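PDB 5Y1A: 35 kDa hemin binding protein, which probably binds hemin, carries a thioredoxin domain of the kind used in thiol-disulfide exchange, and is a cargo of the type IX secretion system. Local coordinates for residues 305-310 / 327-332; 288-293 / 337-342; 36-41 / 111-116; 248-253 / 261-266. One frame throughout, in Å; residues are numbered along the deposited sequence. Where two conformers were deposited one is given.

Interaction 1: residues 305-310 / 327-332; sequences KMEVFN and VVRITA
Two neighbouring antiparallel strands of the C-terminal beta-sheet make this contact, 305-309 beside 324-332, with Glu307 facing Arg329 and Phe309 facing Val327 as hydrogen-bonded pairs. The sheet is one layer of a small C-terminal beta-sandwich, probably the signal domain such cargo proteins carry at that end. Both pairs are doubly bonded through the backbone, Arg329 N reaching Glu307 O at 2.8 Å. At the far end the bond from Lys305 N to Thr331 O is weak.

Lys305, Glu307, Phe309, Val327, Arg329 and Thr331 share one face. There the Arg329 side chain leaves with CG anti to its own N and bends at chi3 (80°), which turns the guanidinium across the rim of the Phe309 ring. CZ of that ring sits over one guanidinium face, 3.5 Å from Arg329 NH2, and the two planes are steeply inclined at 71°: the ring offers its edge. Glu307 runs alongside Arg329; in one of its two conformers OE1 meets NH2 at the guanidinium edge, a weak salt bridge of 3.4 Å and doubtful as a lasting bond.

The other face is apolar. Met306 CG lies 3.8 Å from Val328 CG1, and Val308 rests on the same valine; Ile297, from the facing strand pair, covers both valines. Near Thr331 one water links the strands, donating to Arg329 O at 2.8 Å and weakly to Lys305 O, and lying 3.0 Å from Thr331 OG1.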
# COMPACT_ATOMS: atom_id res chain seq x y z
N LYS A 305 -1.45 -25.55 26.47
CA LYS A 305 -2.50 -24.94 25.66
C LYS A 305 -2.17 -25.10 24.18
O LYS A 305 -1.02 -24.89 23.78
CB LYS A 305 -2.62 -23.45 26.00
CG LYS A 305 -3.91 -22.79 25.55
CD LYS A 305 -4.07 -21.43 26.20
CE LYS A 305 -5.30 -20.69 25.71
NZ LYS A 305 -6.55 -21.44 25.98
N MET A 306 -3.16 -25.48 23.38
CA MET A 306 -3.02 -25.47 21.93
C MET A 306 -4.17 -24.67 21.31
O MET A 306 -5.33 -24.92 21.61
CB MET A 306 -3.02 -26.91 21.38
CG MET A 306 -3.19 -27.02 19.86
SD MET A 306 -3.08 -28.71 19.24
CE MET A 306 -4.60 -29.39 19.91
N GLU A 307 -3.82 -23.69 20.47
CA GLU A 307 -4.81 -22.90 19.73
C GLU A 307 -4.49 -22.90 18.23
O GLU A 307 -3.32 -22.82 17.85
CB GLU A 307 -4.85 -21.47 20.27
CG GLU A 307 -5.59 -21.33 21.60
CD GLU A 307 -5.29 -20.01 22.28
OE1 GLU A 307 -4.11 -19.78 22.63
OE2 GLU A 307 -6.23 -19.22 22.48
N VAL A 308 -5.53 -23.01 17.41
CA VAL A 308 -5.38 -23.04 15.95
C VAL A 308 -5.95 -21.75 15.37
O VAL A 308 -7.08 -21.36 15.68
CB VAL A 308 -6.08 -24.28 15.30
CG1 VAL A 308 -5.94 -24.26 13.78
CG2 VAL A 308 -5.53 -25.60 15.87
N PHE A 309 -5.16 -21.10 14.52
CA PHE A 309 -5.60 -19.90 13.83
C PHE A 309 -5.60 -20.18 12.34
O PHE A 309 -4.71 -20.87 11.84
CB PHE A 309 -4.62 -18.75 14.12
CG PHE A 309 -4.57 -18.38 15.57
CD1 PHE A 309 -5.40 -17.38 16.08
CD2 PHE A 309 -3.73 -19.07 16.44
CE1 PHE A 309 -5.38 -17.05 17.44
CE2 PHE A 309 -3.72 -18.75 17.80
CZ PHE A 309 -4.54 -17.74 18.29
N ASN A 310 -6.56 -19.62 11.63
CA ASN A 310 -6.56 -19.77 10.18
C ASN A 310 -5.60 -18.75 9.56
O ASN A 310 -4.89 -18.01 10.29
CB ASN A 310 -7.99 -19.67 9.59
CG ASN A 310 -8.65 -18.33 9.88
OD1 ASN A 310 -7.98 -17.32 10.13
ND2 ASN A 310 -10.00 -18.33 9.87
N VAL A 327 -1.91 -21.53 11.53
CA VAL A 327 -0.88 -21.31 12.56
C VAL A 327 -1.35 -21.95 13.86
O VAL A 327 -2.43 -21.65 14.36
CB VAL A 327 -0.62 -19.81 12.78
CG1 VAL A 327 0.42 -19.59 13.89
CG2 VAL A 327 -0.14 -19.17 11.49
N VAL A 328 -0.53 -22.86 14.39
CA VAL A 328 -0.86 -23.47 15.66
C VAL A 328 0.03 -22.82 16.70
O VAL A 328 1.25 -22.84 16.57
CB VAL A 328 -0.60 -24.99 15.67
CG1 VAL A 328 -1.07 -25.58 17.00
CG2 VAL A 328 -1.31 -25.65 14.48
N ARG A 329 -0.60 -22.24 17.72
CA ARG A 329 0.15 -21.66 18.83
C ARG A 329 0.08 -22.68 19.96
O ARG A 329 -1.00 -22.94 20.50
CB ARG A 329 -0.47 -20.32 19.21
CG ARG A 329 0.14 -19.61 20.42
CD ARG A 329 -0.27 -18.14 20.44
NE ARG A 329 -1.61 -17.92 20.98
CZ ARG A 329 -2.26 -16.76 20.93
NH1 ARG A 329 -1.70 -15.71 20.34
NH2 ARG A 329 -3.48 -16.64 21.44
N ILE A 330 1.22 -23.29 20.28
CA ILE A 330 1.29 -24.30 21.35
C ILE A 330 2.21 -23.85 22.46
O ILE A 330 3.39 -23.59 22.23
CB ILE A 330 1.80 -25.68 20.88
CG1 ILE A 330 1.52 -25.93 19.40
CG2 ILE A 330 1.20 -26.79 21.74
CD1 ILE A 330 2.07 -27.24 18.91
N THR A 331 1.67 -23.79 23.68
CA THR A 331 2.44 -23.46 24.87
C THR A 331 2.85 -24.79 25.51
O THR A 331 2.00 -25.59 25.89
CB THR A 331 1.65 -22.58 25.84
OG1 THR A 331 1.17 -21.43 25.13
CG2 THR A 331 2.54 -22.10 26.99
N ALA A 332 4.15 -25.02 25.58
CA ALA A 332 4.68 -26.28 26.09
C ALA A 332 6.05 -26.01 26.69
O ALA A 332 6.87 -25.27 26.10
CB ALA A 332 4.79 -27.31 24.96
O HOH W 1 -0.97 -21.79 23.10

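Interaction 2: residues 288-293 / 337-342; sequences VKAYVQ and HFLKVL
Where Val288 meets Leu339, between two layers of a C-terminal beta-sandwich, the rings of Tyr291 and Phe338 both turn away from the contact. The Tyr291 ring leaves on the other side of its chain, with Gln293 OE1 in plane at its edge and its OH bonded to Glu300; Phe338 lies against Arg329. What touches is aliphatic, Val288, Ala290 and Val292 against Leu339 and Val341, an alternation in which every second residue of each segment points inward. This is how the short strand pair 291-293/296-298, with the loop leading into it, closes over edge strand 335-343 of the larger sheet.

Leu339 meets two residues of the other layer. Its CD1 packs 3.5 Å from Val288 CG2 and also touches Ala290 CB at 4.0 Å, while CD2 lies 3.6 Å from Val288 O. The chi2 of 143° is well off a staggered value and swings the two methyls into these places. On Val288 it is the CG2 branch that receives the leucine.

Ala290, with just one methyl to offer, fits between the two larger residues of the strand, its CB also 4.2 Å from Val341 CG2. Ile297 fills in beside it, touching both Ala290 and Val341. The two branches of Val341 divide the work: CG2 goes to the alanine, whereas CG1, anti to the backbone N (chi1 172°), meets Val292 CG2 at 3.6 Å.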
# COMPACT_ATOMS: atom_id res chain seq x y z
N VAL A 288 8.23 -29.90 18.65
CA VAL A 288 6.82 -30.32 18.65
C VAL A 288 6.42 -30.73 17.23
O VAL A 288 6.49 -29.92 16.31
CB VAL A 288 5.86 -29.25 19.28
CG1 VAL A 288 6.10 -29.13 20.79
CG2 VAL A 288 6.02 -27.88 18.64
N LYS A 289 6.05 -31.99 17.04
CA LYS A 289 5.79 -32.52 15.69
C LYS A 289 4.28 -32.59 15.42
O LYS A 289 3.69 -33.67 15.49
CB LYS A 289 6.43 -33.89 15.49
CG LYS A 289 7.92 -34.00 15.92
CD LYS A 289 8.87 -33.21 15.03
CE LYS A 289 10.33 -33.51 15.40
NZ LYS A 289 11.33 -32.73 14.56
N ALA A 290 3.68 -31.45 15.10
CA ALA A 290 2.27 -31.42 14.72
C ALA A 290 2.03 -32.14 13.39
O ALA A 290 2.90 -32.17 12.52
CB ALA A 290 1.80 -29.98 14.64
N TYR A 291 0.86 -32.75 13.24
CA TYR A 291 0.45 -33.31 11.95
C TYR A 291 -1.07 -33.26 11.81
O TYR A 291 -1.78 -33.02 12.79
CB TYR A 291 0.99 -34.74 11.77
CG TYR A 291 0.58 -35.70 12.86
CD1 TYR A 291 -0.61 -36.42 12.78
CD2 TYR A 291 1.38 -35.88 14.00
CE1 TYR A 291 -1.01 -37.28 13.79
CE2 TYR A 291 1.00 -36.74 15.01
CZ TYR A 291 -0.19 -37.44 14.90
OH TYR A 291 -0.56 -38.30 15.91
N VAL A 292 -1.57 -33.49 10.60
CA VAL A 292 -3.02 -33.50 10.35
C VAL A 292 -3.52 -34.93 10.22
O VAL A 292 -3.05 -35.69 9.36
CB VAL A 292 -3.39 -32.71 9.08
CG1 VAL A 292 -4.90 -32.70 8.89
CG2 VAL A 292 -2.84 -31.31 9.14
N GLN A 293 -4.46 -35.29 11.09
CA GLN A 293 -5.09 -36.61 11.08
C GLN A 293 -6.60 -36.47 11.22
O GLN A 293 -7.09 -35.91 12.20
CB GLN A 293 -4.54 -37.46 12.22
CG GLN A 293 -5.10 -38.88 12.25
CD GLN A 293 -4.18 -39.84 12.96
OE1 GLN A 293 -3.89 -39.68 14.15
NE2 GLN A 293 -3.70 -40.85 12.22
N HIS A 337 5.16 -21.58 21.33
CA HIS A 337 5.65 -21.95 19.98
C HIS A 337 4.61 -21.62 18.92
O HIS A 337 3.41 -21.66 19.20
CB HIS A 337 5.90 -23.46 19.89
CG HIS A 337 6.81 -24.00 20.95
ND1 HIS A 337 8.18 -24.04 20.81
CD2 HIS A 337 6.54 -24.57 22.15
CE1 HIS A 337 8.72 -24.60 21.87
NE2 HIS A 337 7.75 -24.92 22.71
N PHE A 338 5.06 -21.31 17.70
CA PHE A 338 4.17 -21.05 16.57
C PHE A 338 4.59 -22.00 15.44
O PHE A 338 5.74 -21.98 15.03
CB PHE A 338 4.28 -19.59 16.09
CG PHE A 338 3.83 -18.58 17.12
CD1 PHE A 338 2.59 -17.95 17.00
CD2 PHE A 338 4.63 -18.28 18.22
CE1 PHE A 338 2.16 -17.02 17.95
CE2 PHE A 338 4.22 -17.36 19.18
CZ PHE A 338 2.98 -16.72 19.04
N LEU A 339 3.66 -22.85 15.00
CA LEU A 339 3.93 -23.83 13.95
C LEU A 339 3.00 -23.51 12.80
O LEU A 339 1.84 -23.19 13.01
CB LEU A 339 3.63 -25.25 14.42
CG LEU A 339 4.52 -26.02 15.38
CD1 LEU A 339 3.61 -26.82 16.27
CD2 LEU A 339 5.46 -26.96 14.62
N LYS A 340 3.53 -23.57 11.58
CA LYS A 340 2.72 -23.37 10.39
C LYS A 340 2.35 -24.76 9.87
O LYS A 340 3.24 -25.57 9.58
CB LYS A 340 3.52 -22.58 9.34
CG LYS A 340 2.74 -22.14 8.11
CD LYS A 340 3.66 -21.54 7.01
CE LYS A 340 4.24 -20.17 7.37
NZ LYS A 340 4.61 -19.40 6.10
N VAL A 341 1.06 -25.07 9.82
CA VAL A 341 0.60 -26.37 9.32
C VAL A 341 -0.17 -26.19 8.00
O VAL A 341 -1.05 -25.35 7.91
CB VAL A 341 -0.31 -27.08 10.37
CG1 VAL A 341 -0.94 -28.34 9.77
CG2 VAL A 341 0.52 -27.42 11.62
N LEU A 342 0.17 -26.99 6.99
CA LEU A 342 -0.56 -26.88 5.72
C LEU A 342 -1.48 -28.10 5.56
O LEU A 342 -1.04 -29.24 5.52
CB LEU A 342 0.41 -26.76 4.54
CG LEU A 342 -0.23 -26.38 3.20
CD1 LEU A 342 0.75 -25.51 2.40
CD2 LEU A 342 -0.61 -27.59 2.38

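Interaction 3: residues 36-41 / 111-116; sequences KNVVLE and SVCRME
Arg114 grips the Glu41 carboxylate side-on, through NE and NH2, and both carboxylate oxygens are held more than once. Arg114 NE donates to Glu41 OE1 at 2.9 Å and Arg114 NH2 to OE2, also at 2.9 Å. Each bond is nearly straight and uses the syn lone pair, and the two groups are almost coplanar, 15° apart. OE2 has a second partner in Tyr183 OH. OE1 accepts a hydrogen bond from a water 2.8 Å away, which also donates to Ser111 O and accepts from Arg114 N, so the buried pair is fixed from several sides; the ion pair probably keeps the glutamate charged.

Behind it the chains pair as antiparallel strands, with Glu41 and Ser111 doubly hydrogen-bonded. At Cys113 and Arg114 both phi values turn positive and the strand ends in a turn, though Cys113 N still reaches Val39 O at 2.9 Å. Cys113 SG, anti to its carbonyl carbon (chi1 -60°), swings back over the partner strand: it accepts a weak bond from Val39 N and touches Val38 CG1 at 3.9 Å. Leu40 CD2 and Val112 CG2 lie alongside each other, 3.9 Å apart.

Strand 34-44 is the middle of the thioredoxin sheet, flanked by 109-112 and, in parallel, by 73-79. Helix 127-138 covers Val38, Leu40 and Val112, while strand 263-270 packs on Val39, Glu41 and Arg114.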
# COMPACT_ATOMS: atom_id res chain seq x y z
N LYS A 36 2.75 6.95 -19.24
CA LYS A 36 2.47 7.68 -17.99
C LYS A 36 1.25 7.16 -17.22
O LYS A 36 0.16 7.01 -17.78
CB LYS A 36 2.33 9.19 -18.31
CG LYS A 36 1.98 10.12 -17.15
CD LYS A 36 3.17 10.36 -16.25
CE LYS A 36 2.92 11.40 -15.13
NZ LYS A 36 3.19 12.80 -15.54
N ASN A 37 1.47 6.88 -15.93
CA ASN A 37 0.39 6.68 -14.96
C ASN A 37 0.40 7.85 -14.01
O ASN A 37 1.47 8.40 -13.74
CB ASN A 37 0.59 5.39 -14.17
CG ASN A 37 0.58 4.16 -15.05
OD1 ASN A 37 -0.22 4.07 -15.98
ND2 ASN A 37 1.48 3.22 -14.80
N VAL A 38 -0.77 8.21 -13.50
CA VAL A 38 -0.95 9.39 -12.67
C VAL A 38 -1.22 8.93 -11.25
O VAL A 38 -2.04 8.05 -11.03
CB VAL A 38 -2.11 10.27 -13.19
CG1 VAL A 38 -2.59 11.26 -12.07
CG2 VAL A 38 -1.65 11.07 -14.39
N VAL A 39 -0.51 9.53 -10.29
CA VAL A 39 -0.77 9.33 -8.86
C VAL A 39 -1.52 10.55 -8.31
O VAL A 39 -1.15 11.69 -8.59
CB VAL A 39 0.59 9.14 -8.09
CG1 VAL A 39 0.38 9.14 -6.57
CG2 VAL A 39 1.28 7.86 -8.56
N LEU A 40 -2.57 10.30 -7.54
CA LEU A 40 -3.26 11.36 -6.81
C LEU A 40 -2.99 11.10 -5.34
O LEU A 40 -3.08 9.95 -4.90
CB LEU A 40 -4.77 11.32 -7.08
CG LEU A 40 -5.21 11.35 -8.56
CD1 LEU A 40 -6.74 11.42 -8.65
CD2 LEU A 40 -4.57 12.54 -9.28
N GLU A 41 -2.58 12.14 -4.60
CA GLU A 41 -2.50 12.08 -3.13
C GLU A 41 -3.58 12.98 -2.58
O GLU A 41 -3.57 14.18 -2.82
CB GLU A 41 -1.08 12.44 -2.63
CG GLU A 41 -0.08 11.34 -3.05
CD GLU A 41 1.37 11.75 -2.85
OE1 GLU A 41 1.75 12.76 -3.46
OE2 GLU A 41 2.09 11.07 -2.08
N SER A 111 -3.26 16.46 -4.51
CA SER A 111 -2.13 16.78 -5.37
C SER A 111 -2.08 15.79 -6.54
O SER A 111 -2.20 14.56 -6.32
CB SER A 111 -0.85 16.66 -4.55
OG SER A 111 0.29 16.75 -5.38
N VAL A 112 -1.87 16.32 -7.74
CA VAL A 112 -1.69 15.51 -8.95
C VAL A 112 -0.19 15.34 -9.24
O VAL A 112 0.48 16.31 -9.63
CB VAL A 112 -2.41 16.12 -10.19
CG1 VAL A 112 -2.26 15.18 -11.39
CG2 VAL A 112 -3.90 16.31 -9.88
N CYS A 113 0.32 14.13 -8.99
CA CYS A 113 1.72 13.81 -9.22
C CYS A 113 2.68 14.81 -8.57
O CYS A 113 3.76 15.06 -9.12
CB CYS A 113 2.04 13.74 -10.73
SG CYS A 113 1.08 12.49 -11.63
N ARG A 114 2.30 15.39 -7.42
CA ARG A 114 3.10 16.43 -6.74
C ARG A 114 3.59 17.52 -7.68
O ARG A 114 4.71 18.04 -7.53
CB ARG A 114 4.30 15.79 -6.01
CG ARG A 114 3.86 14.68 -5.01
CD ARG A 114 5.08 14.01 -4.39
NE ARG A 114 4.64 12.96 -3.46
CZ ARG A 114 5.45 12.21 -2.72
NH1 ARG A 114 6.79 12.34 -2.81
NH2 ARG A 114 4.93 11.29 -1.91
N MET A 115 2.76 17.86 -8.66
CA MET A 115 3.19 18.80 -9.68
C MET A 115 3.04 20.25 -9.24
O MET A 115 3.64 21.17 -9.84
CB MET A 115 2.48 18.50 -11.03
CG MET A 115 1.04 18.90 -11.12
SD MET A 115 0.19 18.05 -12.52
CE MET A 115 1.53 17.35 -13.41
N GLU A 116 2.26 20.46 -8.19
CA GLU A 116 2.02 21.82 -7.66
C GLU A 116 3.22 22.38 -6.90
O GLU A 116 3.81 21.67 -6.07
CB GLU A 116 0.77 21.85 -6.77
CG GLU A 116 -0.51 21.28 -7.44
CD GLU A 116 -0.62 19.73 -7.35
OE1 GLU A 116 0.28 19.09 -6.76
OE2 GLU A 116 -1.62 19.15 -7.86
O HOH W 2 0.53 13.46 -5.89

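Interaction 4: residues 248-253 / 261-266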
# COMPACT_ATOMS: atom_id res chain seq x y z
N LEU A 248 1.40 0.36 -4.32
CA LEU A 248 1.70 1.39 -5.30
C LEU A 248 3.17 1.78 -5.13
O LEU A 248 3.62 2.04 -4.00
CB LEU A 248 0.82 2.61 -5.03
CG LEU A 248 1.18 3.94 -5.73
CD1 LEU A 248 0.98 3.80 -7.25
CD2 LEU A 248 0.30 5.03 -5.22
N ALA A 249 3.91 1.87 -6.23
CA ALA A 249 5.27 2.42 -6.17
C ALA A 249 5.39 3.51 -7.18
O ALA A 249 4.82 3.43 -8.30
CB ALA A 249 6.30 1.33 -6.46
N PHE A 250 6.15 4.55 -6.83
CA PHE A 250 6.40 5.60 -7.80
C PHE A 250 7.81 6.19 -7.73
O PHE A 250 8.40 6.29 -6.63
CB PHE A 250 5.31 6.69 -7.76
CG PHE A 250 5.03 7.26 -6.41
CD1 PHE A 250 5.73 8.39 -5.95
CD2 PHE A 250 4.03 6.71 -5.61
CE1 PHE A 250 5.43 8.96 -4.68
CE2 PHE A 250 3.71 7.25 -4.33
CZ PHE A 250 4.42 8.39 -3.88
N VAL A 251 8.34 6.53 -8.90
CA VAL A 251 9.62 7.24 -9.05
C VAL A 251 9.35 8.74 -9.07
O VAL A 251 8.43 9.23 -9.76
CB VAL A 251 10.32 6.81 -10.37
CG1 VAL A 251 11.66 7.51 -10.52
CG2 VAL A 251 10.51 5.26 -10.43
N HIS A 252 10.12 9.50 -8.29
CA HIS A 252 9.84 10.92 -8.14
C HIS A 252 11.09 11.71 -7.85
O HIS A 252 12.09 11.16 -7.37
CB HIS A 252 8.78 11.13 -7.03
CG HIS A 252 9.18 10.59 -5.67
ND1 HIS A 252 9.80 11.38 -4.72
CD2 HIS A 252 8.98 9.39 -5.09
CE1 HIS A 252 9.99 10.67 -3.62
NE2 HIS A 252 9.51 9.45 -3.82
N HIS A 253 11.02 13.01 -8.13
CA HIS A 253 12.04 13.95 -7.72
C HIS A 253 11.98 14.16 -6.20
O HIS A 253 10.95 13.93 -5.57
CB HIS A 253 11.88 15.26 -8.49
CG HIS A 253 12.12 15.11 -9.97
ND1 HIS A 253 13.38 14.97 -10.50
CD2 HIS A 253 11.26 15.07 -11.02
CE1 HIS A 253 13.29 14.86 -11.82
NE2 HIS A 253 12.02 14.91 -12.16
N HIS A 261 9.42 18.68 -7.52
CA HIS A 261 9.32 17.55 -6.59
C HIS A 261 8.25 16.58 -7.14
O HIS A 261 7.57 15.86 -6.38
CB HIS A 261 8.96 18.08 -5.18
CG HIS A 261 7.95 19.20 -5.22
ND1 HIS A 261 8.31 20.53 -5.17
CD2 HIS A 261 6.60 19.18 -5.35
CE1 HIS A 261 7.22 21.28 -5.26
NE2 HIS A 261 6.17 20.49 -5.39
N SER A 262 8.11 16.56 -8.47
CA SER A 262 7.00 15.81 -9.09
C SER A 262 7.23 14.30 -9.11
O SER A 262 8.38 13.82 -9.07
CB SER A 262 6.71 16.32 -10.52
OG SER A 262 7.81 16.06 -11.39
N ILE A 263 6.12 13.57 -9.18
CA ILE A 263 6.14 12.13 -9.40
C ILE A 263 6.27 11.92 -10.91
O ILE A 263 5.50 12.49 -11.70
CB ILE A 263 4.87 11.47 -8.84
CG1 ILE A 263 4.73 11.81 -7.33
CG2 ILE A 263 4.91 9.97 -9.11
CD1 ILE A 263 3.48 11.19 -6.63
N ILE A 264 7.26 11.12 -11.28
CA ILE A 264 7.64 10.94 -12.66
C ILE A 264 6.79 9.81 -13.29
O ILE A 264 6.23 9.98 -14.39
CB ILE A 264 9.14 10.65 -12.76
CG1 ILE A 264 9.95 11.85 -12.25
CG2 ILE A 264 9.55 10.33 -14.22
CD1 ILE A 264 11.39 11.48 -11.79
N ASN A 265 6.76 8.65 -12.63
CA ASN A 265 5.83 7.60 -13.04
C ASN A 265 5.55 6.65 -11.89
O ASN A 265 6.19 6.73 -10.84
CB ASN A 265 6.36 6.83 -14.25
CG ASN A 265 5.24 6.37 -15.19
OD1 ASN A 265 4.04 6.42 -14.86
ND2 ASN A 265 5.64 5.93 -16.37
N ALA A 266 4.58 5.76 -12.09
CA ALA A 266 4.12 4.90 -11.00
C ALA A 266 3.69 3.55 -11.56
O ALA A 266 3.39 3.43 -12.75
CB ALA A 266 2.93 5.53 -10.35
O HOH W 3 8.41 14.47 -4.22
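A beta hairpin with a classic bulge joins Val251 to Ile264 and Asn265, at the edge of a four-stranded antiparallel sheet. Val251 O takes two N-H groups: a firm one from Ile264 N at 2.7 Å and a weak one from Asn265 N. The extra residue shifts the register, and Val251 N bonds Asn265 O.

The tight part is the buried face of Phe250, Ile263 and Ala266. Phe250 places CG between its own N and carbonyl carbon (chi1 52°), which lays the ring beside Ile263; CD1 of the isoleucine sits over one ring face, 3.9 Å from the centroid, toward the rim. Phe250 CB meets Ala266 CB at 3.7 Å. Tyr183 stacks edge-to-face on the same phenylalanine, and Val39 and Glu41 of the thioredoxin sheet close this side.

Toward the turn the contact is more exposed. His253 and Ser262 are partly solvent-accessible, and a water bridges the main chains, donating to His253 O and to His261 O. The link from His253 N to Ser262 O, 2.9 Å, still holds there. Ile264 crosses the His253 ring at about a right angle, its CD1 3.7 Å from the ring centroid and nearest to NE2, at 3.5 Å.

Overall arrangement
Along the chain interaction 3 comes first, then interaction 4, and both precede the C-terminal pair. Interactions 3 and 4 lie 8 Å apart between centres and join the thioredoxin part to the edge hairpin of a second sheet: Cys113 O and Ile263 N, and Glu116 O and His261 NE2, are probable hydrogen bonds. Interactions 1 and 2, 9 Å apart between centres, share the final sheet, where strands 324-332 and 335-343 are neighbours; segment 288-293 comes first and 337-342 last, enclosing both strands of interaction 1. The two groups sit on opposite sides of the chain's centre, at least 43 Å between centres, as befits separate domains.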